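Local coordinates for biotin binding protein A (Gallus gallus, PDB 2C1S) that binds biotin and, as captured here, biotin-D-sulfoxide, in a deep pocket of each subunit of an avidin-family tetramer, at residues G32-A37 with F68-Q73; A98-E103 with T115-N120. All coordinates share one frame; numbering follows the deposited sequence.

Contact 1. Residues G32-A37 with F68-Q73; sequences GSYQTA and FTVQWQ. With BSO (biotin-D-sulfoxide), chain C.
The ureido oxygen O3 of the ligand biotin-D-sulfoxide (BSO) takes a hydrogen bond from the hydroxyl of Y34, OH to O3 being 2.7 Å. Two residues on, the ureido ring of the ligand is held again at N2, which donates to T36 OG1 over 2.8 Å, nearly straight at 171°. This is the biotin pocket inside the eight-stranded antiparallel avidin barrel, and S17 OG also bonds the ligand. Strands 29-35 and 66-71 are not neighbours in the sheet; strand 48-54 runs between them, and their side chains meet in the barrel interior. Tyrosine suits its place because one residue supplies both a long apolar ring and a polar tip. With CG anti to the backbone N (chi1 -159°), that ring reaches inward past F68 and V70 until OH arrives at the ligand. Threonine serves in a similar double way: OG1, bonded also to V38 O, faces the ureido ring, while its methyl CG2 lies 3.5 Å from W72 CZ3. The indole of W72 is the wall against which the valeryl chain rests, BSO C9 sitting over the centre of one face and V70 CG1 over the opposite one, nearer the rim. The Y34 and W72 planes are perpendicular, and at their closest Y34 CD2 stands 3.4 Å from W72 CH2, at the indole edge.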
ATOM      1  N   GLY A  32      -4.693   6.023  23.276  1.00 23.52           N
ATOM      2  CA  GLY A  32      -3.657   7.022  23.255  1.00 22.46           C
ATOM      3  C   GLY A  32      -4.075   8.292  22.577  1.00 22.04           C
ATOM      4  O   GLY A  32      -5.250   8.498  22.291  1.00 20.70           O
ATOM      5  N   SER A  33      -3.109   9.161  22.299  1.00 20.95           N
ATOM      6  CA  SER A  33      -3.379  10.384  21.552  1.00 20.78           C
ATOM      7  C   SER A  33      -2.299  10.601  20.492  1.00 20.24           C
ATOM      8  O   SER A  33      -1.168  10.124  20.650  1.00 20.07           O
ATOM      9  CB  SER A  33      -3.466  11.608  22.482  1.00 22.50           C
ATOM     10  OG  SER A  33      -2.275  11.696  23.247  1.00 25.73           O
ATOM     11  N   TYR A  34      -2.649  11.324  19.436  1.00 19.62           N
ATOM     12  CA  TYR A  34      -1.765  11.486  18.279  1.00 19.78           C
ATOM     13  C   TYR A  34      -1.811  12.919  17.833  1.00 20.37           C
ATOM     14  O   TYR A  34      -2.894  13.450  17.503  1.00 21.68           O
ATOM     15  CB  TYR A  34      -2.224  10.558  17.115  1.00 19.30           C
ATOM     16  CG  TYR A  34      -1.125  10.288  16.102  1.00 17.12           C
ATOM     17  CD1 TYR A  34      -0.423   9.086  16.145  1.00 18.72           C
ATOM     18  CD2 TYR A  34      -0.760  11.247  15.147  1.00 16.83           C
ATOM     19  CE1 TYR A  34       0.621   8.827  15.254  1.00 16.47           C
ATOM     20  CE2 TYR A  34       0.301  11.005  14.205  1.00 17.61           C
ATOM     21  CZ  TYR A  34       0.980   9.770  14.285  1.00 19.65           C
ATOM     22  OH  TYR A  34       2.022   9.445  13.419  1.00 18.08           O
ATOM     23  N   GLN A  35      -0.640  13.564  17.853  1.00 20.85           N
ATOM     24  CA  GLN A  35      -0.480  14.937  17.420  1.00 21.22           C
ATOM     25  C   GLN A  35       0.340  14.989  16.123  1.00 21.04           C
ATOM     26  O   GLN A  35       1.595  15.047  16.142  1.00 21.18           O
ATOM     27  CB  GLN A  35       0.241  15.752  18.500  1.00 21.00           C
ATOM     28  CG  GLN A  35       0.306  17.242  18.188  1.00 24.26           C
ATOM     29  CD  GLN A  35      -1.044  17.947  18.371  1.00 28.72           C
ATOM     30  OE1 GLN A  35      -1.769  17.675  19.330  1.00 32.19           O
ATOM     31  NE2 GLN A  35      -1.377  18.853  17.458  1.00 30.96           N
ATOM     32  N   THR A  36      -0.353  14.972  14.996  1.00 20.53           N
ATOM     33  CA  THR A  36       0.356  14.944  13.722  1.00 19.57           C
ATOM     34  C   THR A  36       0.969  16.301  13.401  1.00 20.76           C
ATOM     35  O   THR A  36       0.370  17.346  13.699  1.00 21.71           O
ATOM     36  CB  THR A  36      -0.574  14.406  12.560  1.00 19.68           C
ATOM     37  OG1 THR A  36       0.162  14.413  11.342  1.00 16.69           O
ATOM     38  CG2 THR A  36      -1.823  15.263  12.371  1.00 18.61           C
ATOM     39  N   ALA A  37       2.178  16.306  12.824  1.00 20.93           N
ATOM     40  CA  ALA A  37       2.842  17.548  12.411  1.00 21.07           C
ATOM     41  C   ALA A  37       2.341  18.061  11.082  1.00 21.26           C
ATOM     42  O   ALA A  37       2.542  19.238  10.744  1.00 21.48           O
ATOM     43  CB  ALA A  37       4.353  17.343  12.352  1.00 21.02           C
ATOM     44  N   PHE A  68      -2.935   0.351  15.263  1.00 16.07           N
ATOM     45  CA  PHE A  68      -3.927   1.289  15.823  1.00 15.75           C
ATOM     46  C   PHE A  68      -4.661   2.122  14.776  1.00 15.25           C
ATOM     47  O   PHE A  68      -4.166   2.336  13.686  1.00 14.87           O
ATOM     48  CB  PHE A  68      -3.347   2.179  16.946  1.00 15.01           C
ATOM     49  CG  PHE A  68      -2.169   3.033  16.539  1.00 14.90           C
ATOM     50  CD1 PHE A  68      -2.357   4.313  16.022  1.00 13.32           C
ATOM     51  CD2 PHE A  68      -0.861   2.567  16.734  1.00 15.67           C
ATOM     52  CE1 PHE A  68      -1.276   5.098  15.674  1.00 16.57           C
ATOM     53  CE2 PHE A  68       0.230   3.363  16.400  1.00 15.43           C
ATOM     54  CZ  PHE A  68       0.030   4.595  15.848  1.00 12.89           C
ATOM     55  N   THR A  69      -5.830   2.622  15.173  1.00 15.20           N
ATOM     56  CA  THR A  69      -6.614   3.538  14.378  1.00 15.50           C
ATOM     57  C   THR A  69      -6.594   4.915  15.000  1.00 15.96           C
ATOM     58  O   THR A  69      -6.777   5.061  16.231  1.00 17.46           O
ATOM     59  CB  THR A  69      -8.093   3.083  14.298  1.00 15.26           C
ATOM     60  OG1 THR A  69      -8.158   1.783  13.737  1.00 16.33           O
ATOM     61  CG2 THR A  69      -8.967   4.119  13.490  1.00 15.18           C
ATOM     62  N   VAL A  70      -6.359   5.921  14.173  1.00 16.77           N
ATOM     63  CA  VAL A  70      -6.466   7.313  14.606  1.00 17.48           C
ATOM     64  C   VAL A  70      -7.713   8.034  14.071  1.00 18.33           C
ATOM     65  O   VAL A  70      -7.871   8.216  12.854  1.00 18.51           O
ATOM     66  CB  VAL A  70      -5.231   8.125  14.237  1.00 17.14           C
ATOM     67  CG1 VAL A  70      -5.374   9.555  14.773  1.00 17.84           C
ATOM     68  CG2 VAL A  70      -3.931   7.386  14.694  1.00 15.99           C
ATOM     69  N   GLN A  71      -8.550   8.510  14.997  1.00 18.82           N
ATOM     70  CA  GLN A  71      -9.775   9.227  14.644  1.00 21.04           C
ATOM     71  C   GLN A  71      -9.521  10.735  14.681  1.00 21.44           C
ATOM     72  O   GLN A  71      -9.700  11.387  15.722  1.00 22.48           O
ATOM     73  CB  GLN A  71     -10.874   8.797  15.625  1.00 21.58           C
ATOM     74  CG  GLN A  71     -12.306   9.284  15.364  1.00 21.30           C
ATOM     75  CD  GLN A  71     -13.117   9.206  16.655  1.00 24.94           C
ATOM     76  OE1 GLN A  71     -12.864   9.987  17.566  1.00 30.05           O
ATOM     77  NE2 GLN A  71     -14.063   8.234  16.753  1.00 25.39           N
ATOM     78  N   TRP A  72      -9.076  11.283  13.552  1.00 21.47           N
ATOM     79  CA  TRP A  72      -8.653  12.680  13.458  1.00 21.95           C
ATOM     80  C   TRP A  72      -9.790  13.581  13.857  1.00 23.14           C
ATOM     81  O   TRP A  72     -10.909  13.406  13.385  1.00 23.79           O
ATOM     82  CB  TRP A  72      -8.195  13.025  12.039  1.00 21.15           C
ATOM     83  CG  TRP A  72      -7.083  12.119  11.588  1.00 20.97           C
ATOM     84  CD1 TRP A  72      -7.171  11.145  10.641  1.00 18.79           C
ATOM     85  CD2 TRP A  72      -5.726  12.068  12.102  1.00 21.47           C
ATOM     86  NE1 TRP A  72      -5.951  10.503  10.507  1.00 18.39           N
ATOM     87  CE2 TRP A  72      -5.052  11.040  11.393  1.00 19.35           C
ATOM     88  CE3 TRP A  72      -5.016  12.793  13.074  1.00 20.61           C
ATOM     89  CZ2 TRP A  72      -3.701  10.725  11.620  1.00 18.82           C
ATOM     90  CZ3 TRP A  72      -3.670  12.492  13.291  1.00 19.88           C
ATOM     91  CH2 TRP A  72      -3.023  11.464  12.570  1.00 20.79           C
ATOM     92  N   GLN A  73      -9.494  14.550  14.719  1.00 24.56           N
ATOM     93  CA  GLN A  73     -10.536  15.435  15.263  1.00 25.53           C
ATOM     94  C   GLN A  73     -10.781  16.653  14.385  1.00 25.76           C
ATOM     95  O   GLN A  73     -11.724  17.414  14.613  1.00 27.29           O
ATOM     96  CB  GLN A  73     -10.195  15.850  16.695  1.00 25.35           C
ATOM     97  CG  GLN A  73     -10.156  14.674  17.641  1.00 24.99           C
ATOM     98  CD  GLN A  73     -11.512  13.997  17.810  1.00 29.47           C
ATOM     99  OE1 GLN A  73     -12.403  14.541  18.455  1.00 29.06           O
ATOM    100  NE2 GLN A  73     -11.666  12.796  17.241  1.00 28.99           N
TER
HETATM  101  C11 BSO C1125      -5.553  14.237   7.244  1.00 18.16           C
HETATM  102  O11 BSO C1125      -4.797  15.150   6.839  1.00 21.03           O
HETATM  103  O12 BSO C1125      -6.462  13.731   6.560  1.00 17.81           O
HETATM  104  C10 BSO C1125      -5.398  13.697   8.682  1.00 16.32           C
HETATM  105  C9  BSO C1125      -3.971  13.733   9.277  1.00 16.64           C
HETATM  106  C8  BSO C1125      -3.137  12.633   8.632  1.00 17.13           C
HETATM  107  C7  BSO C1125      -1.659  12.790   9.043  1.00 16.97           C
HETATM  108  C2  BSO C1125      -0.822  11.688   8.355  1.00 15.45           C
HETATM  109  S1  BSO C1125      -1.135  10.020   8.954  1.00 18.39           S
HETATM  110  C6  BSO C1125       0.340   9.345   8.137  1.00 17.75           C
HETATM  111  C5  BSO C1125       1.414  10.440   8.290  1.00 18.18           C
HETATM  112  N1  BSO C1125       2.148  10.213   9.544  1.00 17.23           N
HETATM  113  C3  BSO C1125       1.943  11.227  10.393  1.00 17.27           C
HETATM  114  O3  BSO C1125       2.491  11.260  11.499  1.00 18.64           O
HETATM  115  N2  BSO C1125       1.151  12.193   9.907  1.00 16.55           N
HETATM  116  C4  BSO C1125       0.731  11.832   8.519  1.00 15.41           C
HETATM  117  O10 BSO C1125      -2.338   9.555   8.179  1.00 21.82           O

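Contact 2. Residues A98-E103 with T115-N120; sequences AWLLRE and TRVGTN. With BSO (biotin-D-sulfoxide), chain C.
W99 lies between the ligand and strand 115-124, its indole spread over G118. From CB, the ring leaves with CG between the backbone N and the carbonyl carbon (chi1 56°). CD1 passes 3.1 Å from N120 OD1, and NE1 donates to a water that in turn donates to T119 O. CD2 and CE2 carry BSO C6 on one face, CE2 at 3.3 Å; CZ2 lies 3.4 Å from G118 CA on the other. At the far end CZ3 nears R116 O and CB, and CH2 lies over the carbonyl carbon of V117. Glycine suits position 118 because a CB there would run into CZ2. These are consecutive antiparallel strands of the avidin barrel, W99 and L101 making hydrogen-bonded pairs with G118 and R116. With an alanine here in place of the indole, BSO C6 is likely to lose the aromatic face it rests on, and a gap would open over G118. N120 OD1 accepts a hydrogen bond from BSO N1, 2.8 Å at 171°; E14 holds its ND2. L101, alongside R116, presents CB to sulfoxide O10. L100, on the other sheet face, packs on V117. R116 NH2 meets E103 OE2 in a 3.5 Å salt bridge.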
ATOM      1  N   ALA A  98       3.813   1.104   9.110  1.00 12.89           N
ATOM      2  CA  ALA A  98       3.238   1.450   7.814  1.00 11.67           C
ATOM      3  C   ALA A  98       1.826   1.914   8.105  1.00 11.70           C
ATOM      4  O   ALA A  98       1.211   1.527   9.101  1.00 12.07           O
ATOM      5  CB  ALA A  98       3.206   0.239   6.846  1.00 11.94           C
ATOM      6  N   TRP A  99       1.308   2.748   7.230  1.00 11.35           N
ATOM      7  CA  TRP A  99       0.007   3.344   7.498  1.00 11.92           C
ATOM      8  C   TRP A  99      -0.821   3.466   6.231  1.00 11.34           C
ATOM      9  O   TRP A  99      -0.269   3.474   5.115  1.00 10.98           O
ATOM     10  CB  TRP A  99       0.177   4.717   8.212  1.00 11.65           C
ATOM     11  CG  TRP A  99       1.052   5.710   7.466  1.00 13.63           C
ATOM     12  CD1 TRP A  99       2.334   6.054   7.782  1.00 12.87           C
ATOM     13  CD2 TRP A  99       0.679   6.523   6.348  1.00 13.02           C
ATOM     14  NE1 TRP A  99       2.787   7.014   6.916  1.00 12.21           N
ATOM     15  CE2 TRP A  99       1.800   7.320   6.019  1.00 12.57           C
ATOM     16  CE3 TRP A  99      -0.506   6.665   5.590  1.00 13.50           C
ATOM     17  CZ2 TRP A  99       1.798   8.227   4.965  1.00 10.50           C
ATOM     18  CZ3 TRP A  99      -0.507   7.582   4.529  1.00 12.15           C
ATOM     19  CH2 TRP A  99       0.630   8.346   4.225  1.00 14.49           C
ATOM     20  N   LEU A 100      -2.143   3.522   6.431  1.00 12.56           N
ATOM     21  CA  LEU A 100      -3.092   3.870   5.381  1.00 12.46           C
ATOM     22  C   LEU A 100      -3.969   5.003   5.877  1.00 13.26           C
ATOM     23  O   LEU A 100      -4.476   4.938   6.997  1.00 11.70           O
ATOM     24  CB  LEU A 100      -3.990   2.672   5.027  1.00 12.50           C
ATOM     25  CG  LEU A 100      -3.402   1.397   4.409  1.00 13.09           C
ATOM     26  CD1 LEU A 100      -4.448   0.248   4.345  1.00 10.10           C
ATOM     27  CD2 LEU A 100      -2.809   1.687   3.027  1.00 10.59           C
ATOM     28  N   LEU A 101      -4.126   6.019   5.034  1.00 13.02           N
ATOM     29  CA  LEU A 101      -4.959   7.184   5.354  1.00 14.77           C
ATOM     30  C   LEU A 101      -6.125   7.148   4.388  1.00 13.90           C
ATOM     31  O   LEU A 101      -5.929   7.214   3.156  1.00 13.81           O
ATOM     32  CB  LEU A 101      -4.160   8.455   5.218  1.00 14.33           C
ATOM     33  CG  LEU A 101      -4.908   9.815   5.235  1.00 16.65           C
ATOM     34  CD1 LEU A 101      -5.621  10.062   6.537  1.00 16.39           C
ATOM     35  CD2 LEU A 101      -3.950  10.972   4.918  1.00 16.68           C
ATOM     36  N   ARG A 102      -7.311   6.988   4.966  1.00 14.66           N
ATOM     37  CA  ARG A 102      -8.559   6.832   4.179  1.00 15.48           C
ATOM     38  C   ARG A 102      -9.337   8.152   4.229  1.00 16.73           C
ATOM     39  O   ARG A 102      -9.777   8.567   5.309  1.00 15.45           O
ATOM     40  CB  ARG A 102      -9.429   5.752   4.785  1.00 15.77           C
ATOM     41  CG  ARG A 102     -10.719   5.456   3.993  1.00 17.28           C
ATOM     42  CD  ARG A 102     -10.343   4.498   2.956  1.00 23.54           C
ATOM     43  NE  ARG A 102     -11.385   4.106   2.013  1.00 27.41           N
ATOM     44  CZ  ARG A 102     -11.396   2.901   1.447  1.00 25.74           C
ATOM     45  NH1 ARG A 102     -12.325   2.599   0.565  1.00 25.19           N
ATOM     46  NH2 ARG A 102     -10.465   1.995   1.785  1.00 24.12           N
ATOM     47  N   GLU A 103      -9.483   8.781   3.074  1.00 16.03           N
ATOM     48  CA  GLU A 103     -10.424   9.892   2.885  1.00 19.06           C
ATOM     49  C   GLU A 103     -11.893   9.458   2.854  1.00 18.80           C
ATOM     50  O   GLU A 103     -12.241   8.419   2.274  1.00 17.87           O
ATOM     51  CB  GLU A 103     -10.153  10.524   1.527  1.00 20.58           C
ATOM     52  CG  GLU A 103      -9.303  11.747   1.554  1.00 27.95           C
ATOM     53  CD  GLU A 103      -9.266  12.418   0.203  1.00 34.30           C
ATOM     54  OE1 GLU A 103     -10.329  12.477  -0.469  1.00 37.79           O
ATOM     55  OE2 GLU A 103      -8.176  12.885  -0.185  1.00 38.85           O
ATOM     56  N   THR A 115      -7.431   6.157  -0.675  1.00 14.96           N
ATOM     57  CA  THR A 115      -6.493   5.542   0.308  1.00 14.02           C
ATOM     58  C   THR A 115      -5.070   5.868  -0.047  1.00 14.49           C
ATOM     59  O   THR A 115      -4.603   5.498  -1.117  1.00 14.46           O
ATOM     60  CB  THR A 115      -6.650   3.991   0.316  1.00 14.50           C
ATOM     61  OG1 THR A 115      -8.021   3.669   0.638  1.00 15.42           O
ATOM     62  CG2 THR A 115      -5.760   3.354   1.354  1.00 14.10           C
ATOM     63  N   ARG A 116      -4.391   6.588   0.836  1.00 13.39           N
ATOM     64  CA  ARG A 116      -2.958   6.830   0.713  1.00 14.05           C
ATOM     65  C   ARG A 116      -2.226   5.855   1.620  1.00 13.40           C
ATOM     66  O   ARG A 116      -2.780   5.371   2.619  1.00 12.83           O
ATOM     67  CB  ARG A 116      -2.583   8.264   1.075  1.00 15.44           C
ATOM     68  CG  ARG A 116      -3.082   9.327   0.120  1.00 19.41           C
ATOM     69  CD  ARG A 116      -2.540  10.678   0.652  1.00 24.95           C
ATOM     70  NE  ARG A 116      -3.154  11.856   0.041  1.00 32.16           N
ATOM     71  CZ  ARG A 116      -4.240  12.472   0.508  1.00 34.68           C
ATOM     72  NH1 ARG A 116      -4.842  12.036   1.606  1.00 35.47           N
ATOM     73  NH2 ARG A 116      -4.725  13.541  -0.116  1.00 35.25           N
ATOM     74  N   VAL A 117      -0.983   5.556   1.247  1.00 12.96           N
ATOM     75  CA  VAL A 117      -0.146   4.646   2.000  1.00 12.60           C
ATOM     76  C   VAL A 117       1.231   5.279   2.257  1.00 11.94           C
ATOM     77  O   VAL A 117       1.719   6.048   1.464  1.00 13.14           O
ATOM     78  CB  VAL A 117       0.058   3.300   1.226  1.00 12.93           C
ATOM     79  CG1 VAL A 117       0.782   3.513  -0.154  1.00 13.07           C
ATOM     80  CG2 VAL A 117       0.743   2.256   2.120  1.00 12.78           C
ATOM     81  N   GLY A 118       1.866   4.907   3.359  1.00 13.11           N
ATOM     82  CA  GLY A 118       3.213   5.400   3.638  1.00 12.35           C
ATOM     83  C   GLY A 118       3.826   4.638   4.799  1.00 12.13           C
ATOM     84  O   GLY A 118       3.301   3.627   5.243  1.00 13.56           O
ATOM     85  N   THR A 119       4.966   5.127   5.281  1.00 13.82           N
ATOM     86  CA  THR A 119       5.681   4.488   6.384  1.00 14.28           C
ATOM     87  C   THR A 119       6.182   5.590   7.326  1.00 14.74           C
ATOM     88  O   THR A 119       6.377   6.717   6.901  1.00 15.17           O
ATOM     89  CB  THR A 119       6.919   3.657   5.870  1.00 14.66           C
ATOM     90  OG1 THR A 119       7.835   4.543   5.185  1.00 15.60           O
ATOM     91  CG2 THR A 119       6.490   2.493   4.937  1.00 14.15           C
ATOM     92  N   ASN A 120       6.372   5.238   8.581  1.00 14.43           N
ATOM     93  CA  ASN A 120       6.917   6.152   9.583  1.00 14.69           C
ATOM     94  C   ASN A 120       7.843   5.352  10.458  1.00 14.85           C
ATOM     95  O   ASN A 120       7.677   4.118  10.610  1.00 15.25           O
ATOM     96  CB  ASN A 120       5.811   6.784  10.440  1.00 13.91           C
ATOM     97  CG  ASN A 120       5.050   7.898   9.733  1.00 15.71           C
ATOM     98  OD1 ASN A 120       3.835   7.935   9.797  1.00 17.39           O
ATOM     99  ND2 ASN A 120       5.755   8.802   9.073  1.00 15.71           N
TER
HETATM  100  C11 BSO C1125      -5.553  14.237   7.244  1.00 18.16           C
HETATM  101  O11 BSO C1125      -4.797  15.150   6.839  1.00 21.03           O
HETATM  102  O12 BSO C1125      -6.462  13.731   6.560  1.00 17.81           O
HETATM  103  C10 BSO C1125      -5.398  13.697   8.682  1.00 16.32           C
HETATM  104  C9  BSO C1125      -3.971  13.733   9.277  1.00 16.64           C
HETATM  105  C8  BSO C1125      -3.137  12.633   8.632  1.00 17.13           C
HETATM  106  C7  BSO C1125      -1.659  12.790   9.043  1.00 16.97           C
HETATM  107  C2  BSO C1125      -0.822  11.688   8.355  1.00 15.45           C
HETATM  108  S1  BSO C1125      -1.135  10.020   8.954  1.00 18.39           S
HETATM  109  C6  BSO C1125       0.340   9.345   8.137  1.00 17.75           C
HETATM  110  C5  BSO C1125       1.414  10.440   8.290  1.00 18.18           C
HETATM  111  N1  BSO C1125       2.148  10.213   9.544  1.00 17.23           N
HETATM  112  C3  BSO C1125       1.943  11.227  10.393  1.00 17.27           C
HETATM  113  O3  BSO C1125       2.491  11.260  11.499  1.00 18.64           O
HETATM  114  N2  BSO C1125       1.151  12.193   9.907  1.00 16.55           N
HETATM  115  C4  BSO C1125       0.731  11.832   8.519  1.00 15.41           C
HETATM  116  O10 BSO C1125      -2.338   9.555   8.179  1.00 21.82           O
HETATM  117  O   HOH W   1       5.044   9.090   5.915  1.00 19.26           O

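In the fold
Contacts 1 and 2 approach one biotin-D-sulfoxide from different parts of the barrel, their centres about 13 Å apart. Contact 1 holds two of the three polar atoms of the ureido group and contact 2 the third, so that together they engage all three. The two meet directly where W72 NE1 lies 4.0 Å from L101 CD1, and strand 78-87 borders both: T79 bonds W72 NE1 and the ligand and also touches W99 and L101. Both contacts also touch the second subunit, contact 1 through Q71 and W72, contact 2 through residues such as L100 and T115.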